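Local coordinates for uncharacterized protein (PDB 4Z48) that is of unknown function but belongs to the LolA-like family, whose relatives sort outer-membrane lipoproteins, and so may bind a lipid-like or acylated partner, at residues P8-Y13 with D134-Q138; V33-N37 with F114-L119; Y50-F54 with L234-F239; D147-R153 with Q166-K172; D173-R177 with I204-T208. All blocks are in the same frame, centred on the assembly; numbering follows the deposited sequence.

Contact 1 of 5, residues P8-Y13 with D134-Q138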
# COMPACT_ATOMS: atom_id res chain seq x y z
N PRO A 8 4.22 -13.56 -22.46
CA PRO A 8 3.54 -12.52 -21.65
C PRO A 8 3.71 -12.69 -20.14
O PRO A 8 3.49 -11.73 -19.38
CB PRO A 8 2.08 -12.66 -22.06
CG PRO A 8 1.93 -14.08 -22.47
CD PRO A 8 3.23 -14.43 -23.14
N VAL A 9 4.07 -13.91 -19.69
CA VAL A 9 4.31 -14.25 -18.27
C VAL A 9 5.68 -13.65 -17.87
O VAL A 9 5.78 -12.98 -16.84
CB VAL A 9 4.26 -15.79 -18.07
CG1 VAL A 9 4.71 -16.19 -16.66
CG2 VAL A 9 2.87 -16.34 -18.35
N LYS A 10 6.73 -13.93 -18.66
CA LYS A 10 8.07 -13.39 -18.43
C LYS A 10 8.05 -11.85 -18.60
O LYS A 10 8.64 -11.16 -17.79
CB LYS A 10 9.07 -14.04 -19.38
CG LYS A 10 10.53 -13.64 -19.15
CD LYS A 10 11.40 -14.06 -20.35
CE LYS A 10 12.80 -13.49 -20.31
NZ LYS A 10 12.82 -12.04 -20.68
N ALA A 11 7.37 -11.33 -19.65
CA ALA A 11 7.25 -9.88 -19.87
C ALA A 11 6.53 -9.19 -18.69
O ALA A 11 6.87 -8.06 -18.34
CB ALA A 11 6.51 -9.58 -21.17
N GLY A 12 5.53 -9.86 -18.11
CA GLY A 12 4.79 -9.34 -16.97
C GLY A 12 5.70 -9.22 -15.77
O GLY A 12 5.74 -8.18 -15.12
N TYR A 13 6.53 -10.28 -15.54
CA TYR A 13 7.49 -10.29 -14.42
C TYR A 13 8.55 -9.19 -14.62
O TYR A 13 8.88 -8.51 -13.65
CB TYR A 13 8.14 -11.68 -14.24
CG TYR A 13 9.28 -11.74 -13.25
CD1 TYR A 13 9.05 -12.02 -11.91
CD2 TYR A 13 10.60 -11.58 -13.67
CE1 TYR A 13 10.10 -12.09 -11.00
CE2 TYR A 13 11.66 -11.65 -12.77
CZ TYR A 13 11.40 -11.91 -11.43
OH TYR A 13 12.45 -11.98 -10.55
N ASP A 134 2.61 -14.24 -9.65
CA ASP A 134 2.72 -14.67 -11.04
C ASP A 134 2.13 -13.55 -11.88
O ASP A 134 1.09 -13.00 -11.51
CB ASP A 134 1.96 -15.98 -11.26
CG ASP A 134 2.61 -17.15 -10.55
OD1 ASP A 134 3.82 -17.36 -10.74
OD2 ASP A 134 1.91 -17.81 -9.76
N TYR A 135 2.76 -13.20 -12.98
CA TYR A 135 2.31 -12.09 -13.81
C TYR A 135 1.80 -12.49 -15.15
O TYR A 135 2.17 -13.53 -15.68
CB TYR A 135 3.45 -11.07 -13.97
CG TYR A 135 3.94 -10.55 -12.64
CD1 TYR A 135 3.27 -9.52 -11.99
CD2 TYR A 135 5.01 -11.15 -11.98
CE1 TYR A 135 3.67 -9.08 -10.73
CE2 TYR A 135 5.43 -10.71 -10.73
CZ TYR A 135 4.75 -9.67 -10.11
OH TYR A 135 5.11 -9.24 -8.86
N LEU A 136 1.01 -11.61 -15.75
CA LEU A 136 0.58 -11.75 -17.14
C LEU A 136 0.41 -10.33 -17.78
O LEU A 136 -0.50 -9.58 -17.42
CB LEU A 136 -0.69 -12.60 -17.22
CG LEU A 136 -1.26 -12.98 -18.58
CD1 LEU A 136 -0.30 -13.87 -19.38
CD2 LEU A 136 -2.60 -13.68 -18.39
N LEU A 137 1.33 -9.96 -18.67
CA LEU A 137 1.23 -8.71 -19.40
C LEU A 137 0.14 -8.89 -20.49
O LEU A 137 0.32 -9.67 -21.41
CB LEU A 137 2.59 -8.28 -20.01
CG LEU A 137 2.58 -6.99 -20.82
CD1 LEU A 137 2.22 -5.80 -19.95
CD2 LEU A 137 3.92 -6.75 -21.50
N GLN A 138 -0.98 -8.16 -20.36
CA GLN A 138 -2.16 -8.30 -21.22
C GLN A 138 -2.15 -7.38 -22.41
O GLN A 138 -2.86 -7.63 -23.39
CB GLN A 138 -3.45 -8.08 -20.42
CG GLN A 138 -3.69 -9.16 -19.36
CD GLN A 138 -4.15 -10.49 -19.94
OE1 GLN A 138 -3.80 -10.89 -21.06
NE2 GLN A 138 -4.98 -11.17 -19.18
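Tyr135 lies against the turn of helix 8-13 at Gly12, its CB 3.4 Å from Gly12 C and its CD2 3.6 Å from Tyr13 CA. The two tyrosine side chains run obliquely past each other, and the phenol of Tyr135 carries on to bond with the Val130 carbonyl. Because glycine has no CB, the axes of the two short segments can approach to 5.4 Å, crossing at 103°. Two residues on, Leu137, pointing to the helix like Tyr135, extends its CG opposite the backbone N (chi1 179°), which brings CD2 to 3.9 Å from Ala11 CB. Leu136 leaves from the other face, yet its CD1 returns to lie beside the Pro8 ring, 3.8 Å from Pro8 CB. One straight bond joins the backbones: Leu137 N donates to Pro8 O at 2.9 Å. Gly12 N reaches the same oxygen from the opposite face of its plane. Pro8 O thus carries the one conventional hydrogen bond between the segments, backed by a CA-H...O contact from Val9 to Tyr135 O; the side-chain contacts round it are apolar.

Contact 2 of 5, residues V33-N37 with F114-L119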
# COMPACT_ATOMS: atom_id res chain seq x y z
N VAL A 33 -4.13 12.96 4.82
CA VAL A 33 -5.51 13.11 5.29
C VAL A 33 -6.32 12.08 4.50
O VAL A 33 -6.20 12.01 3.28
CB VAL A 33 -6.08 14.55 5.17
CG1 VAL A 33 -7.58 14.56 5.45
CG2 VAL A 33 -5.38 15.49 6.15
N MSE A 34 -7.13 11.29 5.21
CA MSE A 34 -7.99 10.27 4.65
C MSE A 34 -9.43 10.63 4.96
O MSE A 34 -9.75 11.02 6.08
CB MSE A 34 -7.58 8.90 5.24
CG MSE A 34 -8.62 7.83 5.23
SE MSE A 34 -7.91 6.35 6.35
CE MSE A 34 -6.75 5.63 5.20
N SER A 35 -10.29 10.55 3.95
CA SER A 35 -11.71 10.81 4.08
C SER A 35 -12.48 9.54 3.60
O SER A 35 -12.33 9.11 2.46
CB SER A 35 -12.09 12.07 3.30
OG SER A 35 -13.49 12.29 3.32
N ILE A 36 -13.23 8.93 4.51
CA ILE A 36 -14.01 7.72 4.27
C ILE A 36 -15.48 8.07 4.15
O ILE A 36 -16.08 8.59 5.12
CB ILE A 36 -13.76 6.71 5.44
CG1 ILE A 36 -12.25 6.54 5.74
CG2 ILE A 36 -14.41 5.36 5.10
CD1 ILE A 36 -11.92 6.00 7.13
N ASN A 37 -16.09 7.74 3.00
CA ASN A 37 -17.51 8.05 2.76
C ASN A 37 -18.35 6.80 2.69
O ASN A 37 -18.15 5.96 1.84
CB ASN A 37 -17.68 8.88 1.49
CG ASN A 37 -19.04 9.53 1.31
OD1 ASN A 37 -20.09 8.87 1.23
ND2 ASN A 37 -19.04 10.85 1.14
N PHE A 114 -8.73 -1.30 7.53
CA PHE A 114 -7.72 -0.47 8.18
C PHE A 114 -8.38 0.83 8.60
O PHE A 114 -8.74 1.61 7.74
CB PHE A 114 -6.51 -0.23 7.25
CG PHE A 114 -5.49 0.78 7.72
CD1 PHE A 114 -4.56 0.44 8.70
CD2 PHE A 114 -5.46 2.07 7.18
CE1 PHE A 114 -3.58 1.37 9.10
CE2 PHE A 114 -4.53 3.01 7.64
CZ PHE A 114 -3.59 2.65 8.58
N MSE A 115 -8.62 1.03 9.92
CA MSE A 115 -9.16 2.30 10.48
C MSE A 115 -10.51 2.69 9.89
O MSE A 115 -10.78 3.89 9.66
CB MSE A 115 -8.14 3.43 10.30
CG MSE A 115 -6.81 3.13 10.98
SE MSE A 115 -7.04 3.13 12.87
CE MSE A 115 -7.29 5.13 13.06
N ARG A 116 -11.36 1.66 9.67
CA ARG A 116 -12.72 1.71 9.12
C ARG A 116 -12.73 2.23 7.67
O ARG A 116 -13.81 2.55 7.15
CB ARG A 116 -13.66 2.54 10.01
CG ARG A 116 -13.71 1.96 11.43
CD ARG A 116 -14.43 2.86 12.40
NE ARG A 116 -15.84 3.01 12.08
CZ ARG A 116 -16.68 3.72 12.83
NH1 ARG A 116 -16.24 4.33 13.93
NH2 ARG A 116 -17.95 3.81 12.50
N SER A 117 -11.54 2.31 7.02
CA SER A 117 -11.40 2.75 5.63
C SER A 117 -11.65 1.60 4.65
O SER A 117 -11.90 0.46 5.04
CB SER A 117 -10.03 3.37 5.36
OG SER A 117 -9.04 2.37 5.20
N ASP A 118 -11.55 1.94 3.34
CA ASP A 118 -11.70 0.97 2.26
C ASP A 118 -10.39 0.24 1.99
O ASP A 118 -10.37 -0.70 1.21
CB ASP A 118 -12.26 1.65 1.02
CG ASP A 118 -13.71 2.02 1.31
OD1 ASP A 118 -14.54 1.14 1.27
OD2 ASP A 118 -13.96 3.18 1.74
N LEU A 119 -9.35 0.58 2.75
CA LEU A 119 -8.08 -0.16 2.72
C LEU A 119 -8.13 -1.28 3.77
O LEU A 119 -8.70 -1.05 4.85
CB LEU A 119 -6.93 0.80 3.08
CG LEU A 119 -6.38 1.77 2.05
CD1 LEU A 119 -7.39 2.88 1.72
CD2 LEU A 119 -5.17 2.48 2.62
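Strand 33-37 runs past a type I' beta turn, Phe114 to Ser117, with the nearest CA atoms, those of Ile36 and Ser117, 5.8 Å apart and no hydrogen bond between the segments. Met34 and Ile36 both face the loop. Ile36 lays its side chain across the turn: CD1 lies 3.5 Å from Met115 O, while CG2 takes the position opposite its own backbone N and comes 3.5 Å from Arg116 O. The selenomethionine Met34 bends at its last torsion (chi3 -77°), bringing SE to 3.8 Å from Ser117 CB and directing CE to the edge of the Phe114 ring, 4.2 Å from CE2. The Ser117 hydroxyl is held within the loop. OG donates to Phe114 O at 2.7 Å in the carbonyl plane and accepts from Leu119 N at 3.1 Å, so its rotation is fixed while CB is presented to the strand. Asp118 is gripped by Arg214, Ser219 and Thr221. Overlapping a type I' turn with the ST turn of Ser117, this compact loop after strand 101-104 lies against strands 27-38, 204-214 and 219-230, consistent with the loop-covered antiparallel sheet of LolA-like proteins.

Contact 3 of 5, residues Y50-F54 with L234-F239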
# COMPACT_ATOMS: atom_id res chain seq x y z
N TYR A 50 6.29 7.19 8.61
CA TYR A 50 7.76 7.12 8.60
C TYR A 50 8.16 5.78 7.99
O TYR A 50 7.54 4.77 8.33
CB TYR A 50 8.32 7.24 10.04
CG TYR A 50 7.87 8.47 10.78
CD1 TYR A 50 6.66 8.50 11.47
CD2 TYR A 50 8.67 9.62 10.81
CE1 TYR A 50 6.23 9.65 12.13
CE2 TYR A 50 8.28 10.75 11.52
CZ TYR A 50 7.06 10.76 12.19
OH TYR A 50 6.66 11.89 12.87
N SER A 51 9.12 5.74 7.05
CA SER A 51 9.53 4.46 6.46
C SER A 51 11.02 4.43 6.30
O SER A 51 11.61 5.49 6.11
CB SER A 51 8.86 4.20 5.11
OG SER A 51 7.50 4.58 5.12
N LYS A 52 11.63 3.25 6.40
CA LYS A 52 13.05 3.09 6.25
C LYS A 52 13.36 1.66 5.81
O LYS A 52 12.74 0.72 6.31
CB LYS A 52 13.79 3.45 7.55
CG LYS A 52 15.31 3.51 7.42
CD LYS A 52 15.96 3.86 8.74
CE LYS A 52 17.46 3.86 8.58
NZ LYS A 52 18.13 4.35 9.80
N HIS A 53 14.30 1.51 4.85
CA HIS A 53 14.74 0.22 4.35
C HIS A 53 15.66 -0.43 5.35
O HIS A 53 16.35 0.25 6.12
CB HIS A 53 15.41 0.36 2.97
CG HIS A 53 14.39 0.53 1.88
ND1 HIS A 53 13.79 1.75 1.66
CD2 HIS A 53 13.79 -0.40 1.11
CE1 HIS A 53 12.90 1.54 0.69
NE2 HIS A 53 12.84 0.26 0.36
N PHE A 54 15.55 -1.77 5.44
CA PHE A 54 16.29 -2.64 6.36
C PHE A 54 16.67 -3.94 5.66
O PHE A 54 16.16 -4.22 4.57
CB PHE A 54 15.44 -2.95 7.62
CG PHE A 54 15.37 -1.86 8.66
CD1 PHE A 54 14.41 -0.86 8.59
CD2 PHE A 54 16.25 -1.85 9.74
CE1 PHE A 54 14.33 0.14 9.57
CE2 PHE A 54 16.18 -0.85 10.71
CZ PHE A 54 15.22 0.13 10.63
N LEU A 234 16.14 9.25 8.92
CA LEU A 234 15.34 8.72 10.03
C LEU A 234 16.13 7.74 10.88
O LEU A 234 16.80 6.86 10.34
CB LEU A 234 14.06 8.03 9.52
CG LEU A 234 12.96 8.89 8.91
CD1 LEU A 234 11.77 8.02 8.47
CD2 LEU A 234 12.49 9.99 9.85
N SER A 235 16.06 7.89 12.22
CA SER A 235 16.73 6.95 13.12
C SER A 235 15.96 5.62 13.16
O SER A 235 14.75 5.61 12.87
CB SER A 235 16.89 7.54 14.52
OG SER A 235 15.66 7.61 15.23
N ASP A 236 16.64 4.52 13.53
CA ASP A 236 16.05 3.17 13.65
C ASP A 236 15.04 3.09 14.80
O ASP A 236 14.26 2.13 14.85
CB ASP A 236 17.16 2.12 13.86
CG ASP A 236 18.12 1.92 12.70
OD1 ASP A 236 17.68 2.03 11.53
OD2 ASP A 236 19.29 1.58 12.95
N ALA A 237 15.05 4.08 15.72
CA ALA A 237 14.20 4.19 16.91
C ALA A 237 12.70 4.25 16.58
O ALA A 237 11.88 3.75 17.36
CB ALA A 237 14.59 5.44 17.70
N TYR A 238 12.34 4.88 15.44
CA TYR A 238 10.95 4.97 14.99
C TYR A 238 10.37 3.60 14.67
O TYR A 238 9.16 3.46 14.64
CB TYR A 238 10.87 5.80 13.69
CG TYR A 238 10.98 7.30 13.83
CD1 TYR A 238 9.88 8.06 14.24
CD2 TYR A 238 12.12 7.97 13.42
CE1 TYR A 238 9.97 9.45 14.33
CE2 TYR A 238 12.21 9.36 13.48
CZ TYR A 238 11.12 10.10 13.93
OH TYR A 238 11.21 11.47 14.00
N PHE A 239 11.24 2.62 14.36
CA PHE A 239 10.81 1.31 13.89
C PHE A 239 11.02 0.19 14.92
O PHE A 239 10.85 -0.99 14.59
CB PHE A 239 11.51 0.99 12.54
CG PHE A 239 11.49 2.20 11.64
CD1 PHE A 239 10.32 2.58 10.98
CD2 PHE A 239 12.61 3.02 11.51
CE1 PHE A 239 10.29 3.72 10.17
CE2 PHE A 239 12.56 4.18 10.74
CZ PHE A 239 11.40 4.52 10.07
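This is a mixed aromatic and ionic contact, in which the loop 234-239 after strand 219-230, with its short 3-10 turn, lies over the end of strand 41-54. Tyr50 and Tyr238 form an offset stack, ring centroids 4.4 Å apart and planes at 19°, with Tyr238 CE1 above the rim of the Tyr50 ring. At the other end Phe54 turns an edge toward the face of Phe239 in an offset edge-to-face pair, planes at 72°, and Tyr62 extends the cluster by stacking on Phe54. Between them Lys52 has CG anti to the backbone N (chi1 -171°) and a straight chain beyond, which carries NZ out to the loop; its CB lies 3.5 Å from Phe239 CE2. NZ donates to Leu234 O at 2.9 Å, nearly in line with the carbonyl, and forms a salt bridge with Asp236 OD1, also 2.9 Å, from above the carboxylate plane. Trp81 NE1 bonds the Phe239 carbonyl, pinning the segment's end. Such a C-terminal segment folded back over a long antiparallel sheet is consistent with the LolA-like fold.

Contact 4 of 5, residues D147-R153 with Q166-K172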
# COMPACT_ATOMS: atom_id res chain seq x y z
N ASP A 147 -1.15 6.62 -21.74
CA ASP A 147 -0.75 5.29 -22.22
C ASP A 147 -0.31 4.41 -21.06
O ASP A 147 0.58 4.80 -20.30
CB ASP A 147 0.37 5.37 -23.26
CG ASP A 147 -0.06 6.03 -24.54
OD1 ASP A 147 -1.18 5.71 -25.03
OD2 ASP A 147 0.69 6.90 -25.04
N CYS A 148 -0.90 3.20 -20.96
CA CYS A 148 -0.63 2.26 -19.88
C CYS A 148 -0.32 0.87 -20.37
O CYS A 148 -0.86 0.46 -21.38
CB CYS A 148 -1.82 2.18 -18.92
SG CYS A 148 -2.18 3.69 -18.00
N TYR A 149 0.42 0.11 -19.57
CA TYR A 149 0.55 -1.35 -19.68
C TYR A 149 -0.61 -1.93 -18.85
O TYR A 149 -0.94 -1.34 -17.81
CB TYR A 149 1.86 -1.84 -19.06
CG TYR A 149 3.14 -1.35 -19.67
CD1 TYR A 149 3.61 -1.88 -20.86
CD2 TYR A 149 3.96 -0.45 -18.99
CE1 TYR A 149 4.83 -1.48 -21.40
CE2 TYR A 149 5.18 -0.03 -19.53
CZ TYR A 149 5.62 -0.57 -20.73
OH TYR A 149 6.82 -0.18 -21.28
N ILE A 150 -1.21 -3.03 -19.28
CA ILE A 150 -2.21 -3.78 -18.53
C ILE A 150 -1.44 -4.98 -17.94
O ILE A 150 -0.97 -5.83 -18.70
CB ILE A 150 -3.48 -4.19 -19.33
CG1 ILE A 150 -4.12 -2.98 -20.09
CG2 ILE A 150 -4.51 -4.89 -18.38
CD1 ILE A 150 -4.92 -3.40 -21.33
N LEU A 151 -1.27 -4.99 -16.61
CA LEU A 151 -0.50 -6.03 -15.93
C LEU A 151 -1.34 -6.74 -14.91
O LEU A 151 -1.77 -6.11 -13.93
CB LEU A 151 0.74 -5.41 -15.21
CG LEU A 151 1.70 -6.43 -14.54
CD1 LEU A 151 2.29 -7.40 -15.57
CD2 LEU A 151 2.84 -5.71 -13.82
N GLU A 152 -1.59 -8.03 -15.14
CA GLU A 152 -2.33 -8.84 -14.18
C GLU A 152 -1.33 -9.52 -13.28
O GLU A 152 -0.30 -10.01 -13.76
CB GLU A 152 -3.20 -9.90 -14.87
CG GLU A 152 -4.37 -9.34 -15.67
CD GLU A 152 -5.45 -10.34 -16.06
OE1 GLU A 152 -5.44 -11.48 -15.55
OE2 GLU A 152 -6.34 -9.96 -16.86
N ARG A 153 -1.63 -9.58 -11.98
CA ARG A 153 -0.79 -10.31 -11.05
C ARG A 153 -1.67 -11.18 -10.17
O ARG A 153 -2.74 -10.75 -9.76
CB ARG A 153 0.17 -9.40 -10.26
CG ARG A 153 -0.40 -8.64 -9.09
CD ARG A 153 0.69 -7.90 -8.38
NE ARG A 153 0.14 -7.13 -7.27
CZ ARG A 153 0.82 -6.26 -6.54
NH1 ARG A 153 2.09 -6.00 -6.81
NH2 ARG A 153 0.23 -5.61 -5.55
N GLN A 166 -5.26 -9.32 -9.27
CA GLN A 166 -5.26 -7.88 -9.40
C GLN A 166 -4.88 -7.47 -10.82
O GLN A 166 -3.86 -7.93 -11.34
CB GLN A 166 -4.29 -7.23 -8.40
CG GLN A 166 -4.66 -7.54 -6.93
CD GLN A 166 -3.60 -7.07 -5.98
OE1 GLN A 166 -2.52 -6.60 -6.38
NE2 GLN A 166 -3.91 -7.12 -4.69
N VAL A 167 -5.71 -6.63 -11.43
CA VAL A 167 -5.48 -6.07 -12.76
C VAL A 167 -4.96 -4.67 -12.54
O VAL A 167 -5.59 -3.87 -11.82
CB VAL A 167 -6.71 -6.11 -13.71
CG1 VAL A 167 -6.36 -5.54 -15.09
CG2 VAL A 167 -7.23 -7.53 -13.83
N GLN A 168 -3.78 -4.38 -13.07
CA GLN A 168 -3.16 -3.07 -12.87
C GLN A 168 -2.92 -2.34 -14.19
O GLN A 168 -2.39 -2.93 -15.13
CB GLN A 168 -1.80 -3.23 -12.16
CG GLN A 168 -1.84 -4.17 -10.99
CD GLN A 168 -0.47 -4.54 -10.51
OE1 GLN A 168 -0.12 -4.25 -9.37
NE2 GLN A 168 0.29 -5.25 -11.34
N TRP A 169 -3.32 -1.06 -14.26
CA TRP A 169 -3.02 -0.18 -15.39
C TRP A 169 -1.81 0.62 -14.97
O TRP A 169 -1.92 1.43 -14.06
CB TRP A 169 -4.23 0.71 -15.74
CG TRP A 169 -5.30 -0.03 -16.48
CD1 TRP A 169 -5.49 -0.06 -17.83
CD2 TRP A 169 -6.28 -0.92 -15.92
NE1 TRP A 169 -6.57 -0.87 -18.14
CE2 TRP A 169 -7.05 -1.43 -16.99
CE3 TRP A 169 -6.58 -1.33 -14.60
CZ2 TRP A 169 -8.12 -2.29 -16.79
CZ3 TRP A 169 -7.65 -2.20 -14.41
CH2 TRP A 169 -8.41 -2.67 -15.48
N VAL A 170 -0.65 0.39 -15.62
CA VAL A 170 0.63 1.00 -15.23
C VAL A 170 1.09 2.04 -16.26
O VAL A 170 1.22 1.73 -17.44
CB VAL A 170 1.71 -0.11 -15.03
CG1 VAL A 170 3.06 0.48 -14.63
CG2 VAL A 170 1.24 -1.16 -14.01
N ARG A 171 1.35 3.28 -15.81
CA ARG A 171 1.82 4.36 -16.70
C ARG A 171 3.12 3.98 -17.33
O ARG A 171 4.05 3.57 -16.63
CB ARG A 171 2.00 5.67 -15.94
CG ARG A 171 0.73 6.20 -15.32
CD ARG A 171 1.10 7.29 -14.35
NE ARG A 171 -0.01 8.18 -14.03
CZ ARG A 171 -0.28 9.31 -14.69
NH1 ARG A 171 0.47 9.68 -15.73
NH2 ARG A 171 -1.31 10.07 -14.33
N LYS A 172 3.19 4.05 -18.68
CA LYS A 172 4.39 3.68 -19.41
C LYS A 172 5.58 4.59 -19.09
O LYS A 172 6.71 4.13 -19.02
CB LYS A 172 4.13 3.67 -20.94
CG LYS A 172 3.17 2.56 -21.36
CD LYS A 172 3.63 1.84 -22.63
CE LYS A 172 3.50 2.64 -23.90
NZ LYS A 172 4.17 1.93 -25.02
O HOH W 1 8.38 1.81 -20.27
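Backbone hydrogen bonds pair Tyr149 with Val170, Leu151 with Gln168 and Arg153 with Gln166, each in both directions; Tyr149 N to Val170 O measures 2.8 Å. Past the last pair, Lys172 N donates to Asp147 O at 3.2 Å. Strands 146-155 and 163-171 are the arms of a beta hairpin in an antiparallel sheet, and the two segments run at 146° to each other. Polar side chains add a second layer on the face of Leu151 and Val170. Arg153 grips Gln166 OE1 side-on, using NE at 2.9 Å and NH2 at 3.0 Å, with the oxygen near the guanidinium plane. Gln168 OE1 sits 3.5 Å above the centre of that guanidinium and also accepts from Arg177 NH2, while Leu127 O receives Arg153 NH1. On the face of Ile150 and Trp169 the contacts are mainly apolar: Ile150 CG2 touches Val167 CG1 at 3.8 Å, and Ile150 CG1 lies beside the Trp169 indole, whose NE1 bonds Glu141. Lys172 bends at chi2 and chi3 (chi3 -72°), which lays CD over one face of the Tyr149 ring, 3.8 Å from its centroid, a CH-pi contact. A water joins Tyr149 OH to Lys172 O, and Arg18 NH2 bonds the same hydroxyl.

Contact 5 of 5, residues D173-R177 with I204-T208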
# COMPACT_ATOMS: atom_id res chain seq x y z
N ASP A 173 5.32 5.87 -18.84
CA ASP A 173 6.37 6.86 -18.60
C ASP A 173 6.97 6.80 -17.20
O ASP A 173 8.20 6.89 -17.07
CB ASP A 173 5.87 8.29 -18.91
CG ASP A 173 4.51 8.71 -18.38
OD1 ASP A 173 3.76 7.84 -17.86
OD2 ASP A 173 4.16 9.91 -18.52
N THR A 174 6.15 6.74 -16.14
CA THR A 174 6.67 6.77 -14.78
C THR A 174 6.73 5.36 -14.11
O THR A 174 7.38 5.21 -13.09
CB THR A 174 5.82 7.72 -13.95
OG1 THR A 174 4.51 7.16 -13.79
CG2 THR A 174 5.75 9.12 -14.55
N LEU A 175 6.00 4.37 -14.66
CA LEU A 175 5.94 3.00 -14.11
C LEU A 175 5.14 2.96 -12.80
O LEU A 175 5.21 1.99 -12.05
CB LEU A 175 7.34 2.33 -13.98
CG LEU A 175 8.07 2.22 -15.34
CD1 LEU A 175 9.51 1.69 -15.20
CD2 LEU A 175 7.27 1.37 -16.33
N LEU A 176 4.35 4.03 -12.56
CA LEU A 176 3.44 4.08 -11.42
C LEU A 176 2.09 3.56 -11.85
O LEU A 176 1.70 3.80 -12.98
CB LEU A 176 3.29 5.52 -10.88
CG LEU A 176 4.50 6.12 -10.15
CD1 LEU A 176 4.16 7.51 -9.62
CD2 LEU A 176 4.98 5.21 -9.01
N ARG A 177 1.34 2.92 -10.93
CA ARG A 177 -0.03 2.50 -11.24
C ARG A 177 -0.90 3.74 -11.44
O ARG A 177 -0.71 4.73 -10.73
CB ARG A 177 -0.61 1.69 -10.06
CG ARG A 177 0.11 0.37 -9.80
CD ARG A 177 -0.24 -0.24 -8.43
NE ARG A 177 0.36 -1.59 -8.36
CZ ARG A 177 1.62 -1.85 -8.01
NH1 ARG A 177 2.43 -0.87 -7.64
NH2 ARG A 177 2.08 -3.09 -8.01
N ILE A 204 11.89 11.19 -7.52
CA ILE A 204 11.16 9.91 -7.52
C ILE A 204 9.66 10.14 -7.76
O ILE A 204 8.96 10.72 -6.91
CB ILE A 204 11.37 9.13 -6.16
CG1 ILE A 204 12.89 8.93 -5.80
CG2 ILE A 204 10.60 7.78 -6.15
CD1 ILE A 204 13.17 8.32 -4.35
N TRP A 205 9.16 9.60 -8.87
CA TRP A 205 7.74 9.65 -9.21
C TRP A 205 6.98 8.87 -8.12
O TRP A 205 7.31 7.72 -7.85
CB TRP A 205 7.51 9.09 -10.62
CG TRP A 205 7.74 10.12 -11.69
CD1 TRP A 205 8.78 10.17 -12.57
CD2 TRP A 205 6.93 11.27 -11.95
NE1 TRP A 205 8.67 11.29 -13.36
CE2 TRP A 205 7.53 11.97 -13.02
CE3 TRP A 205 5.72 11.76 -11.41
CZ2 TRP A 205 6.97 13.13 -13.56
CZ3 TRP A 205 5.19 12.93 -11.93
CH2 TRP A 205 5.82 13.62 -12.98
N THR A 206 6.08 9.59 -7.39
CA THR A 206 5.35 9.06 -6.24
C THR A 206 3.86 9.31 -6.37
O THR A 206 3.45 10.40 -6.79
CB THR A 206 5.90 9.78 -4.97
OG1 THR A 206 7.32 9.71 -4.93
CG2 THR A 206 5.32 9.21 -3.64
N VAL A 207 3.04 8.32 -5.97
CA VAL A 207 1.57 8.48 -5.91
C VAL A 207 1.32 9.35 -4.70
O VAL A 207 1.85 9.04 -3.63
CB VAL A 207 0.80 7.11 -5.86
CG1 VAL A 207 -0.66 7.32 -5.46
CG2 VAL A 207 0.89 6.37 -7.21
N THR A 208 0.53 10.44 -4.84
CA THR A 208 0.27 11.33 -3.71
C THR A 208 -1.20 11.56 -3.51
O THR A 208 -1.59 12.35 -2.66
CB THR A 208 1.02 12.69 -3.86
OG1 THR A 208 0.51 13.40 -4.99
CG2 THR A 208 2.52 12.55 -3.93
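With chi1 at 68°, Thr174 holds OG1 between its backbone N and carbonyl carbon and swings its methyl opposite the carbonyl carbon, over the indole of Trp205. Trp205 CG in turn lies anti to its own carbonyl carbon, and the ring offers a face to the methyl. Thr174 CG2 stands 3.5 Å from the centroid of the five-membered ring and only 7° off its normal, a CH-pi contact in which the methyl also comes within 3.6 Å of Trp205 CG and CD2. The threonine and tryptophan side chains meet at about a right angle. On the next step of the loop that faces the strand, Leu176 lays CD1 against the Trp205-Thr206 peptide, 3.5 Å from Trp205 C, with CD2 near the Trp205 carbonyl oxygen. The same CD1 approaches Val207 CG2 at 4.2 Å. No hydrogen bond links the segments. Thr174 OG1 bonds with Gln198 OE1 on strand 189-201 and weakly accepts from Leu176 N; Thr206 OG1 donates to Ile204 O and bonds with Tyr230 OH. The loop entering strand 177-184 therefore meets strand 204-214 chiefly through methyl groups, and the threonine serves both chemistries: its methyl goes to the indole and its hydroxyl to the intervening strand.

How the contacts relate
Contacts 1 and 4 lie close together, centres about 10 Å apart, and are joined by the pairing of neighbouring strands 133-143 and 146-155: Leu136 and Gln138 pair with Glu152 and Ile150, while Gly12 packs on Leu151. Contact 5 continues from contact 4 along the chain, with Arg171 N bonding Leu176 O. Contacts 2 and 3 hold the neighbouring strands 27-38 and 41-54, but their centres are about 24 Å apart. Contact 2 is the buried one; the others are partly buried, and contact 3 combines stacked rings with a salt bridge. Contact 4 alone is a strand pairing, rich in backbone bonds, whereas contacts 2 and 5 have no hydrogen bond between their segments and contact 1 has one.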